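Local coordinates for pesticidal crystal protein Cry2Aa (PDB 1I5P) that promotes colloid-osmotic lysis by binding to midgut epithelial cells of both dipteran and lepidopteran insect larvae, at residues Thr482-Ala487 / Arg533-Gly538; Ile496-Ala501 / Phe617-Ile622; Gln527-Ala532 / Asp606-Leu611; Tyr546-Ser551 / Asn621-Pro626; Arg564-Ser569 / Ile590-Ile595. One frame throughout, in Å; residues are numbered along the deposited sequence.

Contact 1: Thr482-Ala487 / Arg533-Gly538; sequences TMIHLA and RYTLRG
His485 and Leu486 pair in parallel register with Leu536 and Arg537, on strands whose segment axes diverge by 46° and approach to 4.3 Å. Three backbone bonds join them: His485 N to Thr535 O (2.9 Å), Arg537 N to His485 O (2.6 Å) and, at the far end, Ala487 N to Arg537 O (3.1 Å). Where the strands splay apart, a water continues the ladder by donating to Met483 O and accepting from Thr535 N. The pairing sets a parallel strand against strand 530-537, which otherwise has antiparallel neighbours in this sheet of the C-terminal beta sandwich. The His485 ring turns its CD2 edge to Thr535 O, 3.4 Å away near the ring plane, while its nitrogens are engaged by Lys471 and His500 O. On the other face of the sheet, Leu486 CD1 lies against the root of Arg537, 3.7 Å from its CB. Arg537 then bends at chi2 (68°), and its guanidinium leads away to Asn602.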
# COMPACT_ATOMS: atom_id res chain seq x y z
N THR A 482 -12.14 4.01 -16.44
CA THR A 482 -11.36 4.30 -15.24
C THR A 482 -12.20 4.61 -14.01
O THR A 482 -13.41 4.78 -14.08
CB THR A 482 -10.40 5.48 -15.47
OG1 THR A 482 -11.15 6.66 -15.77
CG2 THR A 482 -9.46 5.17 -16.64
N MET A 483 -11.50 4.69 -12.88
CA MET A 483 -12.11 4.96 -11.59
C MET A 483 -12.63 6.36 -11.36
O MET A 483 -11.96 7.35 -11.68
CB MET A 483 -11.12 4.69 -10.46
CG MET A 483 -10.64 3.27 -10.29
SD MET A 483 -9.34 3.23 -9.05
CE MET A 483 -8.75 1.54 -9.25
N ILE A 484 -13.82 6.45 -10.79
CA ILE A 484 -14.38 7.73 -10.41
C ILE A 484 -14.30 7.63 -8.88
O ILE A 484 -14.88 6.71 -8.28
CB ILE A 484 -15.85 7.91 -10.86
CG1 ILE A 484 -15.90 8.07 -12.39
CG2 ILE A 484 -16.46 9.13 -10.16
CD1 ILE A 484 -17.31 8.28 -12.96
N HIS A 485 -13.56 8.53 -8.27
CA HIS A 485 -13.36 8.53 -6.83
C HIS A 485 -14.56 9.05 -6.05
O HIS A 485 -15.11 10.10 -6.37
CB HIS A 485 -12.12 9.35 -6.49
CG HIS A 485 -10.89 8.82 -7.15
ND1 HIS A 485 -10.14 7.80 -6.60
CD2 HIS A 485 -10.33 9.09 -8.35
CE1 HIS A 485 -9.18 7.47 -7.44
NE2 HIS A 485 -9.27 8.24 -8.51
N LEU A 486 -14.96 8.31 -5.02
CA LEU A 486 -16.09 8.71 -4.20
C LEU A 486 -15.66 9.49 -2.96
O LEU A 486 -14.94 8.96 -2.10
CB LEU A 486 -16.91 7.48 -3.79
CG LEU A 486 -18.17 7.72 -2.96
CD1 LEU A 486 -19.12 8.65 -3.72
CD2 LEU A 486 -18.87 6.39 -2.65
N ALA A 487 -16.11 10.73 -2.87
CA ALA A 487 -15.79 11.57 -1.72
C ALA A 487 -16.58 11.06 -0.52
O ALA A 487 -17.62 10.41 -0.70
CB ALA A 487 -16.16 13.02 -2.01
N ARG A 533 -5.77 14.10 -15.64
CA ARG A 533 -7.13 14.37 -15.21
C ARG A 533 -7.64 13.33 -14.24
O ARG A 533 -7.43 12.13 -14.43
CB ARG A 533 -8.08 14.44 -16.41
CG ARG A 533 -9.55 14.30 -15.99
CD ARG A 533 -10.51 14.68 -17.09
NE ARG A 533 -10.43 16.11 -17.39
CZ ARG A 533 -11.20 16.73 -18.28
NH1 ARG A 533 -12.11 16.04 -18.97
NH2 ARG A 533 -11.07 18.03 -18.48
N TYR A 534 -8.33 13.80 -13.21
CA TYR A 534 -8.92 12.93 -12.20
C TYR A 534 -10.40 13.28 -12.07
O TYR A 534 -10.78 14.44 -12.24
CB TYR A 534 -8.22 13.11 -10.85
CG TYR A 534 -6.74 12.83 -10.92
CD1 TYR A 534 -5.85 13.79 -11.38
CD2 TYR A 534 -6.25 11.57 -10.60
CE1 TYR A 534 -4.50 13.51 -11.53
CE2 TYR A 534 -4.89 11.28 -10.74
CZ TYR A 534 -4.03 12.25 -11.21
OH TYR A 534 -2.70 11.95 -11.39
N THR A 535 -11.22 12.28 -11.78
CA THR A 535 -12.65 12.50 -11.63
C THR A 535 -13.14 11.96 -10.30
O THR A 535 -12.82 10.83 -9.91
CB THR A 535 -13.43 11.82 -12.77
OG1 THR A 535 -12.90 12.25 -14.02
CG2 THR A 535 -14.91 12.21 -12.70
N LEU A 536 -13.93 12.77 -9.60
CA LEU A 536 -14.44 12.38 -8.30
C LEU A 536 -15.93 12.70 -8.16
O LEU A 536 -16.45 13.61 -8.82
CB LEU A 536 -13.65 13.09 -7.21
CG LEU A 536 -13.82 14.61 -7.12
CD1 LEU A 536 -14.88 14.91 -6.08
CD2 LEU A 536 -12.51 15.29 -6.74
N ARG A 537 -16.60 11.95 -7.30
CA ARG A 537 -18.02 12.13 -7.03
C ARG A 537 -18.11 13.03 -5.80
O ARG A 537 -17.83 12.59 -4.68
CB ARG A 537 -18.67 10.77 -6.75
CG ARG A 537 -20.19 10.82 -6.62
CD ARG A 537 -20.83 11.13 -7.96
NE ARG A 537 -22.28 11.13 -7.89
CZ ARG A 537 -23.08 11.29 -8.94
NH1 ARG A 537 -22.55 11.45 -10.15
NH2 ARG A 537 -24.39 11.29 -8.79
N GLY A 538 -18.51 14.28 -6.00
CA GLY A 538 -18.60 15.22 -4.90
C GLY A 538 -19.65 14.95 -3.84
O GLY A 538 -20.59 14.18 -4.04
O HOH W 1 -9.88 9.58 -11.43

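Contact 2: Ile496-Ala501 / Phe617-Ile622; sequences ISPIHA and FDLMNI
The ring of Pro498 sits against the backbone of Leu619 and Met620, with its CG 3.4 Å from Leu619 O and its CD 3.4 Å from Met620 O. The carboxamide of Asn621, a flat group, brings OD1 to 3.5 Å from Ile496 O. Both oxygens are acceptors, so they do not bond to each other, but each receives a weak hydrogen bond from Ile622 N, the one to Ile496 O being 3.3 Å long. The imidazole of His500 carries Ser497 CB over one face, 3.8 Å above the plane and displaced toward the rim.

Ile496 and Ile622 form an antiparallel hydrogen-bonded pair in which Ile496 N donates to Ile622 O at 2.8 Å, within the carbonyl plane. Their side chains start on the same face of the sheet, CB to CB 3.9 Å. Beyond this pair the chain leaves the sheet in a type I turn from Ser497 to His500, supported by an ST turn at Ser497. The turn presents Pro498 to the strand, where its CB also meets Leu619 CD1 at 3.8 Å.

Met620 and Asn621 make a classic bulge opposite Arg548 on strand 541-550, while strand 522-525 also pairs with strand 617-626. From the opposing sheet of the sandwich, Tyr534 of strand 530-537 packs on Ile496, Leu619 and Ile622 and hydrogen-bonds Pro498 O.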
# COMPACT_ATOMS: atom_id res chain seq x y z
N ILE A 496 -6.46 11.07 -3.15
CA ILE A 496 -6.61 10.44 -4.45
C ILE A 496 -5.22 10.12 -4.95
O ILE A 496 -4.40 11.03 -5.10
CB ILE A 496 -7.27 11.36 -5.51
CG1 ILE A 496 -8.72 11.67 -5.13
CG2 ILE A 496 -7.21 10.69 -6.88
CD1 ILE A 496 -9.43 12.56 -6.15
N SER A 497 -4.94 8.85 -5.20
CA SER A 497 -3.63 8.48 -5.70
C SER A 497 -3.48 9.03 -7.10
O SER A 497 -4.38 8.89 -7.94
CB SER A 497 -3.46 6.96 -5.75
OG SER A 497 -2.33 6.62 -6.52
N PRO A 498 -2.34 9.68 -7.38
CA PRO A 498 -2.09 10.25 -8.70
C PRO A 498 -2.13 9.16 -9.77
O PRO A 498 -2.27 9.46 -10.95
CB PRO A 498 -0.70 10.85 -8.54
CG PRO A 498 -0.71 11.32 -7.12
CD PRO A 498 -1.30 10.10 -6.43
N ILE A 499 -2.00 7.91 -9.34
CA ILE A 499 -2.01 6.79 -10.28
C ILE A 499 -3.41 6.52 -10.82
O ILE A 499 -3.57 6.02 -11.94
CB ILE A 499 -1.48 5.49 -9.62
CG1 ILE A 499 -0.10 5.73 -9.00
CG2 ILE A 499 -1.44 4.36 -10.64
CD1 ILE A 499 0.90 6.44 -9.91
N HIS A 500 -4.42 6.85 -10.02
CA HIS A 500 -5.82 6.62 -10.37
C HIS A 500 -6.43 7.77 -11.17
O HIS A 500 -7.45 8.33 -10.79
CB HIS A 500 -6.63 6.39 -9.10
CG HIS A 500 -6.17 5.20 -8.31
ND1 HIS A 500 -6.47 5.03 -6.97
CD2 HIS A 500 -5.47 4.10 -8.68
CE1 HIS A 500 -5.98 3.88 -6.55
NE2 HIS A 500 -5.37 3.29 -7.57
N ALA A 501 -5.79 8.09 -12.28
CA ALA A 501 -6.26 9.18 -13.13
C ALA A 501 -7.30 8.73 -14.14
O ALA A 501 -7.39 7.54 -14.47
CB ALA A 501 -5.08 9.81 -13.85
N PHE A 617 9.03 15.86 -12.73
CA PHE A 617 8.13 16.32 -11.68
C PHE A 617 7.41 15.10 -11.11
O PHE A 617 6.93 14.25 -11.86
CB PHE A 617 7.11 17.30 -12.26
CG PHE A 617 6.09 17.80 -11.26
CD1 PHE A 617 6.24 19.06 -10.67
CD2 PHE A 617 4.97 17.04 -10.94
CE1 PHE A 617 5.28 19.55 -9.79
CE2 PHE A 617 4.01 17.52 -10.05
CZ PHE A 617 4.16 18.78 -9.48
N ASP A 618 7.35 15.01 -9.79
CA ASP A 618 6.67 13.89 -9.14
C ASP A 618 5.35 14.34 -8.51
O ASP A 618 5.34 15.14 -7.58
CB ASP A 618 7.54 13.29 -8.03
CG ASP A 618 8.53 12.25 -8.56
OD1 ASP A 618 8.12 11.09 -8.77
OD2 ASP A 618 9.71 12.60 -8.75
N LEU A 619 4.24 13.83 -9.04
CA LEU A 619 2.93 14.14 -8.48
C LEU A 619 2.77 12.98 -7.50
O LEU A 619 2.54 11.84 -7.91
CB LEU A 619 1.85 14.05 -9.56
CG LEU A 619 0.67 15.03 -9.52
CD1 LEU A 619 -0.55 14.33 -10.08
CD2 LEU A 619 0.40 15.53 -8.10
N MET A 620 2.90 13.27 -6.21
CA MET A 620 2.84 12.23 -5.18
C MET A 620 1.50 11.94 -4.51
O MET A 620 1.17 10.77 -4.26
CB MET A 620 3.91 12.53 -4.13
CG MET A 620 5.30 12.58 -4.75
SD MET A 620 6.54 13.21 -3.64
CE MET A 620 6.75 11.77 -2.58
N ASN A 621 0.73 12.97 -4.18
CA ASN A 621 -0.57 12.76 -3.57
C ASN A 621 -1.50 13.94 -3.82
O ASN A 621 -1.06 15.08 -4.01
CB ASN A 621 -0.46 12.54 -2.06
CG ASN A 621 -1.56 11.61 -1.52
OD1 ASN A 621 -2.60 11.41 -2.16
ND2 ASN A 621 -1.33 11.05 -0.33
N ILE A 622 -2.79 13.64 -3.83
CA ILE A 622 -3.82 14.64 -4.04
C ILE A 622 -4.68 14.56 -2.79
O ILE A 622 -5.30 13.53 -2.52
CB ILE A 622 -4.68 14.30 -5.29
CG1 ILE A 622 -3.78 14.24 -6.53
CG2 ILE A 622 -5.78 15.33 -5.47
CD1 ILE A 622 -4.43 13.57 -7.74

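Contact 3: Gln527-Ala532 / Asp606-Leu611; sequences QSNTTA and DINVTL
A G1 beta bulge, with Asn529 and Thr530 both facing Val609, starts the antiparallel pairing of strands 530-537 and 602-610. Asn529 takes positive backbone angles (phi 63°), and its N and that of Thr530 converge on Val609 O in two weak hydrogen bonds, the first 2.8 Å and the second 3.3 Å long. Beyond the bulge the ladder becomes regular: Val609 N donates to Thr530 O, and Ala532 and Ile607 exchange a reciprocal pair of bonds.

The non-hydrogen-bonded pair, Thr531 with Asn608, is held through its side chains instead. Asn608 ND2 gives its two hydrogens to different residues of the facing segment, reaching Asn529 OD1 at 2.8 Å and Thr531 OG1 at 2.9 Å. Both acceptors lie in the Asn608 amide plane, which fixes the rotation of that group, although the two amides are turned 66° apart.

In the jelly-roll sandwich this polar face lies opposite the one carrying Thr530, Ala532, Ile607 and Val609. On that inner face Ile607 packs on Leu619 and Ile622, and Val609 on Phe617 and Phe525.

On the other side of the bulge, before Asn529, Leu611 N donates to Ser528 OG at 2.8 Å. Leu611 CD1 lies 3.7 Å from Gln527 C, along the backbone leading into Ser528. Thr530 OG1 folds back to donate to Gln527 O over 2.6 Å and is also hydrogen-bonded with Asn506 OD1.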
# COMPACT_ATOMS: atom_id res chain seq x y z
N GLN A 527 7.96 14.92 -19.36
CA GLN A 527 7.68 15.81 -20.47
C GLN A 527 6.87 17.01 -20.00
O GLN A 527 5.85 16.86 -19.32
CB GLN A 527 6.93 15.06 -21.58
CG GLN A 527 6.40 15.96 -22.68
CD GLN A 527 6.01 15.19 -23.93
OE1 GLN A 527 5.87 13.97 -23.90
NE2 GLN A 527 5.83 15.91 -25.03
N SER A 528 7.33 18.20 -20.35
CA SER A 528 6.65 19.42 -19.95
C SER A 528 5.25 19.49 -20.57
O SER A 528 4.98 18.89 -21.61
CB SER A 528 7.48 20.64 -20.36
OG SER A 528 7.05 21.80 -19.68
N ASN A 529 4.36 20.23 -19.92
CA ASN A 529 2.99 20.40 -20.37
C ASN A 529 2.20 19.09 -20.41
O ASN A 529 1.47 18.79 -21.37
CB ASN A 529 2.95 21.07 -21.75
CG ASN A 529 1.57 21.58 -22.10
OD1 ASN A 529 0.72 21.78 -21.23
ND2 ASN A 529 1.34 21.82 -23.39
N THR A 530 2.34 18.30 -19.36
CA THR A 530 1.62 17.04 -19.24
C THR A 530 0.43 17.32 -18.33
O THR A 530 0.57 17.97 -17.29
CB THR A 530 2.49 15.93 -18.61
OG1 THR A 530 3.60 15.64 -19.47
CG2 THR A 530 1.67 14.66 -18.40
N THR A 531 -0.74 16.84 -18.73
CA THR A 531 -1.94 17.04 -17.94
C THR A 531 -2.50 15.70 -17.50
O THR A 531 -2.66 14.78 -18.30
CB THR A 531 -3.03 17.78 -18.74
OG1 THR A 531 -2.60 19.13 -18.99
CG2 THR A 531 -4.34 17.81 -17.96
N ALA A 532 -2.79 15.60 -16.20
CA ALA A 532 -3.36 14.40 -15.62
C ALA A 532 -4.75 14.76 -15.11
O ALA A 532 -4.90 15.64 -14.26
CB ALA A 532 -2.48 13.90 -14.47
N ASP A 606 -8.13 18.79 -13.25
CA ASP A 606 -7.03 18.74 -14.20
C ASP A 606 -5.77 19.34 -13.60
O ASP A 606 -5.77 20.47 -13.14
CB ASP A 606 -7.40 19.48 -15.49
CG ASP A 606 -8.52 18.81 -16.25
OD1 ASP A 606 -8.54 17.56 -16.31
OD2 ASP A 606 -9.39 19.53 -16.79
N ILE A 607 -4.71 18.54 -13.60
CA ILE A 607 -3.44 18.97 -13.06
C ILE A 607 -2.42 19.04 -14.20
O ILE A 607 -1.98 18.02 -14.72
CB ILE A 607 -2.93 18.00 -11.97
CG1 ILE A 607 -3.98 17.90 -10.85
CG2 ILE A 607 -1.61 18.48 -11.41
CD1 ILE A 607 -3.59 16.98 -9.69
N ASN A 608 -2.07 20.26 -14.60
CA ASN A 608 -1.12 20.48 -15.68
C ASN A 608 0.22 20.94 -15.12
O ASN A 608 0.29 21.86 -14.31
CB ASN A 608 -1.66 21.50 -16.67
CG ASN A 608 -0.63 21.91 -17.71
OD1 ASN A 608 0.20 22.79 -17.48
ND2 ASN A 608 -0.68 21.26 -18.87
N VAL A 609 1.29 20.28 -15.57
CA VAL A 609 2.61 20.62 -15.08
C VAL A 609 3.56 21.09 -16.17
O VAL A 609 3.69 20.47 -17.23
CB VAL A 609 3.25 19.42 -14.35
CG1 VAL A 609 4.66 19.77 -13.90
CG2 VAL A 609 2.40 19.03 -13.15
N THR A 610 4.21 22.21 -15.89
CA THR A 610 5.19 22.79 -16.79
C THR A 610 6.54 22.51 -16.16
O THR A 610 6.78 22.90 -15.02
CB THR A 610 5.00 24.32 -16.89
OG1 THR A 610 3.68 24.61 -17.38
CG2 THR A 610 6.03 24.92 -17.83
N LEU A 611 7.42 21.83 -16.89
CA LEU A 611 8.75 21.52 -16.37
C LEU A 611 9.71 22.62 -16.79
O LEU A 611 10.49 22.46 -17.73
CB LEU A 611 9.23 20.17 -16.91
CG LEU A 611 8.40 18.95 -16.51
CD1 LEU A 611 9.05 17.70 -17.10
CD2 LEU A 611 8.31 18.84 -14.99

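Contact 4: Tyr546-Ser551 / Asn621-Pro626; sequences YLRVSS and NIMFVP
Met623 holds its CG between the backbone N and the carbonyl carbon (chi1 45°), a crowded position, and its chain bends again at chi2 (-104°). These turns carry it along the facing strand: CG comes to 3.6 Å from Tyr546 CB, and the methyl CE reaches Arg548 CB, also at 3.6 Å. Arg548 CB meets Asn621 CB at 3.7 Å, and the arginine chain then bends at chi3 (-70°) on its way to Asp589 and Ser260.

The backbones form an antiparallel ladder that runs up to the Met620-Asn621 bulge facing Arg548. Tyr546 and Met623 bond both ways, as do Arg548 and Asn621, with Arg548 N to Asn621 O the shortest at 2.8 Å. Between them the non-hydrogen-bonded pair Leu547 and Ile622 points its side chains the same way, side by side, into the interior of the jelly-roll sandwich, with Leu547 CD2 4.1 Å from Ile622 CG1. On the other face of the sheet the Tyr546 ring crosses Val625, CD1 to CG2 3.8 Å. Its hydroxyl contacts a water in the ring plane, and that water donates weakly to Pro626 O.

The guanidinium of Arg548 is buried, yet it has several partners: a salt bridge to Asp589, a hydrogen bond to Ser260 O, and a cation-pi contact with Phe587. Its charge is therefore probably well compensated. Met623 and Asn621 cover its aliphatic root, while its polar end links the sandwich to the chain just after helix 238-259.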
# COMPACT_ATOMS: atom_id res chain seq x y z
N TYR A 546 -4.65 20.30 -1.61
CA TYR A 546 -3.21 20.26 -1.39
C TYR A 546 -2.62 19.22 -2.33
O TYR A 546 -3.15 18.11 -2.45
CB TYR A 546 -2.88 19.84 0.05
CG TYR A 546 -3.16 20.89 1.11
CD1 TYR A 546 -4.43 21.05 1.64
CD2 TYR A 546 -2.13 21.72 1.58
CE1 TYR A 546 -4.69 22.01 2.62
CE2 TYR A 546 -2.38 22.68 2.57
CZ TYR A 546 -3.66 22.82 3.08
OH TYR A 546 -3.91 23.77 4.04
N LEU A 547 -1.55 19.57 -3.00
CA LEU A 547 -0.89 18.62 -3.89
C LEU A 547 0.46 18.32 -3.28
O LEU A 547 1.27 19.22 -3.07
CB LEU A 547 -0.71 19.19 -5.30
CG LEU A 547 -2.00 19.45 -6.10
CD1 LEU A 547 -1.63 19.82 -7.53
CD2 LEU A 547 -2.88 18.22 -6.10
N ARG A 548 0.68 17.04 -2.97
CA ARG A 548 1.96 16.62 -2.43
C ARG A 548 2.81 16.33 -3.66
O ARG A 548 2.47 15.47 -4.47
CB ARG A 548 1.82 15.35 -1.57
CG ARG A 548 3.16 14.78 -1.11
CD ARG A 548 3.02 13.87 0.10
NE ARG A 548 2.66 14.60 1.31
CZ ARG A 548 2.61 14.07 2.53
NH1 ARG A 548 2.90 12.79 2.71
NH2 ARG A 548 2.27 14.82 3.57
N VAL A 549 3.89 17.08 -3.81
CA VAL A 549 4.75 16.92 -4.98
C VAL A 549 6.22 17.06 -4.65
O VAL A 549 6.60 17.55 -3.59
CB VAL A 549 4.42 17.97 -6.06
CG1 VAL A 549 2.91 18.13 -6.21
CG2 VAL A 549 5.06 19.32 -5.69
N SER A 550 7.04 16.62 -5.60
CA SER A 550 8.49 16.72 -5.47
C SER A 550 8.98 17.32 -6.77
O SER A 550 8.60 16.87 -7.85
CB SER A 550 9.12 15.35 -5.25
OG SER A 550 10.53 15.47 -5.16
N SER A 551 9.82 18.35 -6.68
CA SER A 551 10.34 19.00 -7.87
C SER A 551 11.77 19.46 -7.62
O SER A 551 12.00 20.53 -7.06
CB SER A 551 9.45 20.19 -8.24
OG SER A 551 9.89 20.81 -9.44
N ASN A 621 0.73 12.97 -4.18
CA ASN A 621 -0.57 12.76 -3.57
C ASN A 621 -1.50 13.94 -3.82
O ASN A 621 -1.06 15.08 -4.01
CB ASN A 621 -0.46 12.54 -2.06
CG ASN A 621 -1.56 11.61 -1.52
OD1 ASN A 621 -2.60 11.41 -2.16
ND2 ASN A 621 -1.33 11.05 -0.33
N ILE A 622 -2.79 13.64 -3.83
CA ILE A 622 -3.82 14.64 -4.04
C ILE A 622 -4.68 14.56 -2.79
O ILE A 622 -5.30 13.53 -2.52
CB ILE A 622 -4.68 14.30 -5.29
CG1 ILE A 622 -3.78 14.24 -6.53
CG2 ILE A 622 -5.78 15.33 -5.47
CD1 ILE A 622 -4.43 13.57 -7.74
N MET A 623 -4.71 15.63 -2.01
CA MET A 623 -5.51 15.60 -0.80
C MET A 623 -6.42 16.79 -0.59
O MET A 623 -6.01 17.94 -0.70
CB MET A 623 -4.61 15.43 0.43
CG MET A 623 -3.40 16.32 0.41
SD MET A 623 -1.93 15.40 -0.02
CE MET A 623 -0.71 16.42 0.81
N PHE A 624 -7.69 16.48 -0.30
CA PHE A 624 -8.70 17.48 -0.04
C PHE A 624 -8.86 17.53 1.47
O PHE A 624 -9.18 16.53 2.11
CB PHE A 624 -10.03 17.10 -0.71
CG PHE A 624 -9.94 17.00 -2.20
CD1 PHE A 624 -9.39 15.88 -2.80
CD2 PHE A 624 -10.38 18.04 -3.01
CE1 PHE A 624 -9.28 15.79 -4.18
CE2 PHE A 624 -10.27 17.96 -4.41
CZ PHE A 624 -9.72 16.83 -4.99
N VAL A 625 -8.63 18.71 2.03
CA VAL A 625 -8.71 18.90 3.47
C VAL A 625 -9.76 19.94 3.82
O VAL A 625 -9.90 20.95 3.13
CB VAL A 625 -7.32 19.34 4.00
CG1 VAL A 625 -7.35 19.46 5.51
CG2 VAL A 625 -6.26 18.34 3.54
N PRO A 626 -10.54 19.70 4.89
CA PRO A 626 -11.56 20.67 5.28
C PRO A 626 -10.90 22.03 5.41
O PRO A 626 -9.83 22.16 6.02
CB PRO A 626 -12.06 20.10 6.60
CG PRO A 626 -12.02 18.62 6.32
CD PRO A 626 -10.63 18.49 5.73
O HOH W 2 -6.74 23.23 5.23

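Contact 5: Arg564-Ser569 / Ile590-Ile595; sequences RVYTVS and INIGNI
Tyr566 extends its ring along the 590-595 segment, with CB 3.5 Å from Ile592 CG2 and CD2 3.3 Å from Ile592 O. Its CG stands anti to the carbonyl carbon (chi1 -57°), an orientation that runs the ring past Gly593 toward Asn594. On the way CE2 approaches Gly593 CA to 4.2 Å. Ile592 and Gly593 form a classic bulge opposite Leu545, on the neighbouring strand 541-550.

Arg564 runs extended from CG to NE and ends beside the phenol, where NH1 donates to Tyr566 OH over 3.0 Å, close to the guanidinium plane. Tyr566 OH also lies 2.5 Å from Asn594 O. Asn594 sends its OD1 to the edge of the same guanidinium, 3.7 Å from NH1.

Further along, Val568 points its two methyls at different isoleucines: CG1 touches Ile590 CG2 at 3.7 Å, whereas CG2 meets Ile592 CD1 at 3.8 Å, crossing at about a right angle.

The two strands belong to opposite sheets of the C-terminal sandwich and join through side chains rather than backbone pairing. Apolar packing thus closes the Val568 end, while at the partly exposed Arg564 end the guanidinium would be expected to polarise the Tyr566 hydroxyl to which it donates.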
# COMPACT_ATOMS: atom_id res chain seq x y z
N ARG A 564 -12.40 27.05 -12.37
CA ARG A 564 -11.37 27.91 -11.79
C ARG A 564 -9.99 27.38 -12.18
O ARG A 564 -9.76 26.17 -12.22
CB ARG A 564 -11.48 27.94 -10.27
CG ARG A 564 -12.90 28.12 -9.72
CD ARG A 564 -12.87 28.15 -8.19
NE ARG A 564 -14.17 27.86 -7.59
CZ ARG A 564 -14.36 27.65 -6.29
NH1 ARG A 564 -13.33 27.69 -5.44
NH2 ARG A 564 -15.57 27.39 -5.83
N VAL A 565 -9.06 28.30 -12.47
CA VAL A 565 -7.71 27.90 -12.83
C VAL A 565 -6.72 28.44 -11.81
O VAL A 565 -6.54 29.65 -11.69
CB VAL A 565 -7.31 28.45 -14.22
CG1 VAL A 565 -5.96 27.90 -14.62
CG2 VAL A 565 -8.37 28.09 -15.24
N TYR A 566 -6.09 27.54 -11.06
CA TYR A 566 -5.11 27.95 -10.06
C TYR A 566 -3.72 27.70 -10.61
O TYR A 566 -3.42 26.62 -11.10
CB TYR A 566 -5.30 27.18 -8.76
CG TYR A 566 -6.68 27.29 -8.15
CD1 TYR A 566 -7.72 26.47 -8.59
CD2 TYR A 566 -6.94 28.20 -7.13
CE1 TYR A 566 -8.99 26.55 -8.02
CE2 TYR A 566 -8.20 28.29 -6.56
CZ TYR A 566 -9.22 27.47 -7.00
OH TYR A 566 -10.47 27.56 -6.44
N THR A 567 -2.86 28.71 -10.50
CA THR A 567 -1.50 28.59 -10.99
C THR A 567 -0.48 28.79 -9.87
O THR A 567 -0.48 29.82 -9.19
CB THR A 567 -1.22 29.62 -12.10
OG1 THR A 567 -2.19 29.47 -13.15
CG2 THR A 567 0.17 29.42 -12.69
N VAL A 568 0.38 27.80 -9.68
CA VAL A 568 1.41 27.88 -8.66
C VAL A 568 2.75 27.82 -9.37
O VAL A 568 3.14 26.77 -9.89
CB VAL A 568 1.32 26.73 -7.65
CG1 VAL A 568 2.37 26.90 -6.57
CG2 VAL A 568 -0.08 26.70 -7.03
N SER A 569 3.45 28.95 -9.39
CA SER A 569 4.74 29.05 -10.06
C SER A 569 5.92 28.85 -9.13
O SER A 569 5.80 28.96 -7.91
CB SER A 569 4.87 30.41 -10.75
OG SER A 569 3.79 30.63 -11.63
N ILE A 590 1.72 21.50 -1.50
CA ILE A 590 1.38 22.78 -2.10
C ILE A 590 -0.10 23.09 -1.93
O ILE A 590 -0.96 22.32 -2.37
CB ILE A 590 1.68 22.81 -3.61
CG1 ILE A 590 3.03 22.16 -3.90
CG2 ILE A 590 1.63 24.25 -4.10
CD1 ILE A 590 4.23 22.85 -3.26
N ASN A 591 -0.39 24.21 -1.28
CA ASN A 591 -1.77 24.63 -1.07
C ASN A 591 -2.23 25.29 -2.38
O ASN A 591 -1.82 26.40 -2.71
CB ASN A 591 -1.84 25.62 0.10
CG ASN A 591 -3.28 25.97 0.49
OD1 ASN A 591 -3.52 26.52 1.57
ND2 ASN A 591 -4.23 25.66 -0.37
N ILE A 592 -3.07 24.57 -3.12
CA ILE A 592 -3.58 25.07 -4.39
C ILE A 592 -4.70 26.08 -4.19
O ILE A 592 -4.76 27.10 -4.86
CB ILE A 592 -4.11 23.92 -5.27
CG1 ILE A 592 -3.01 22.87 -5.47
CG2 ILE A 592 -4.57 24.47 -6.61
CD1 ILE A 592 -1.72 23.43 -6.06
N GLY A 593 -5.60 25.78 -3.26
CA GLY A 593 -6.70 26.69 -3.01
C GLY A 593 -7.99 25.97 -2.65
O GLY A 593 -8.04 24.74 -2.60
N ASN A 594 -9.03 26.75 -2.40
CA ASN A 594 -10.33 26.23 -2.04
C ASN A 594 -11.10 25.72 -3.25
O ASN A 594 -11.15 26.38 -4.29
CB ASN A 594 -11.13 27.31 -1.32
CG ASN A 594 -12.54 26.86 -0.99
OD1 ASN A 594 -13.45 26.97 -1.81
ND2 ASN A 594 -12.72 26.34 0.22
N ILE A 595 -11.68 24.53 -3.12
CA ILE A 595 -12.45 23.95 -4.20
C ILE A 595 -13.75 23.38 -3.67
O ILE A 595 -13.88 23.10 -2.48
CB ILE A 595 -11.64 22.83 -4.94
CG1 ILE A 595 -11.50 21.59 -4.05
CG2 ILE A 595 -10.28 23.35 -5.34
CD1 ILE A 595 -12.63 20.58 -4.22

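From the N terminus, the 482-487 strand opens contact 1, and 496-501 opens contact 2 before contact 1 has closed, so these two cross. Contact 3 starts at 527-532, also crosses contact 1, and is nested in the long loop that contact 2 closes. Contact 1 ends at 533-538, before 546-551 begins contact 4. Contact 5 then opens and closes, nested within the loops of contacts 2, 3 and 4. Contact 3 closes next, crossing contact 4, and contacts 2 and 4 finish together on strand 617-626. Contacts 1 and 3 build one sheet of the sandwich, contacts 2 and 4 the other, and contact 5 bridges the two.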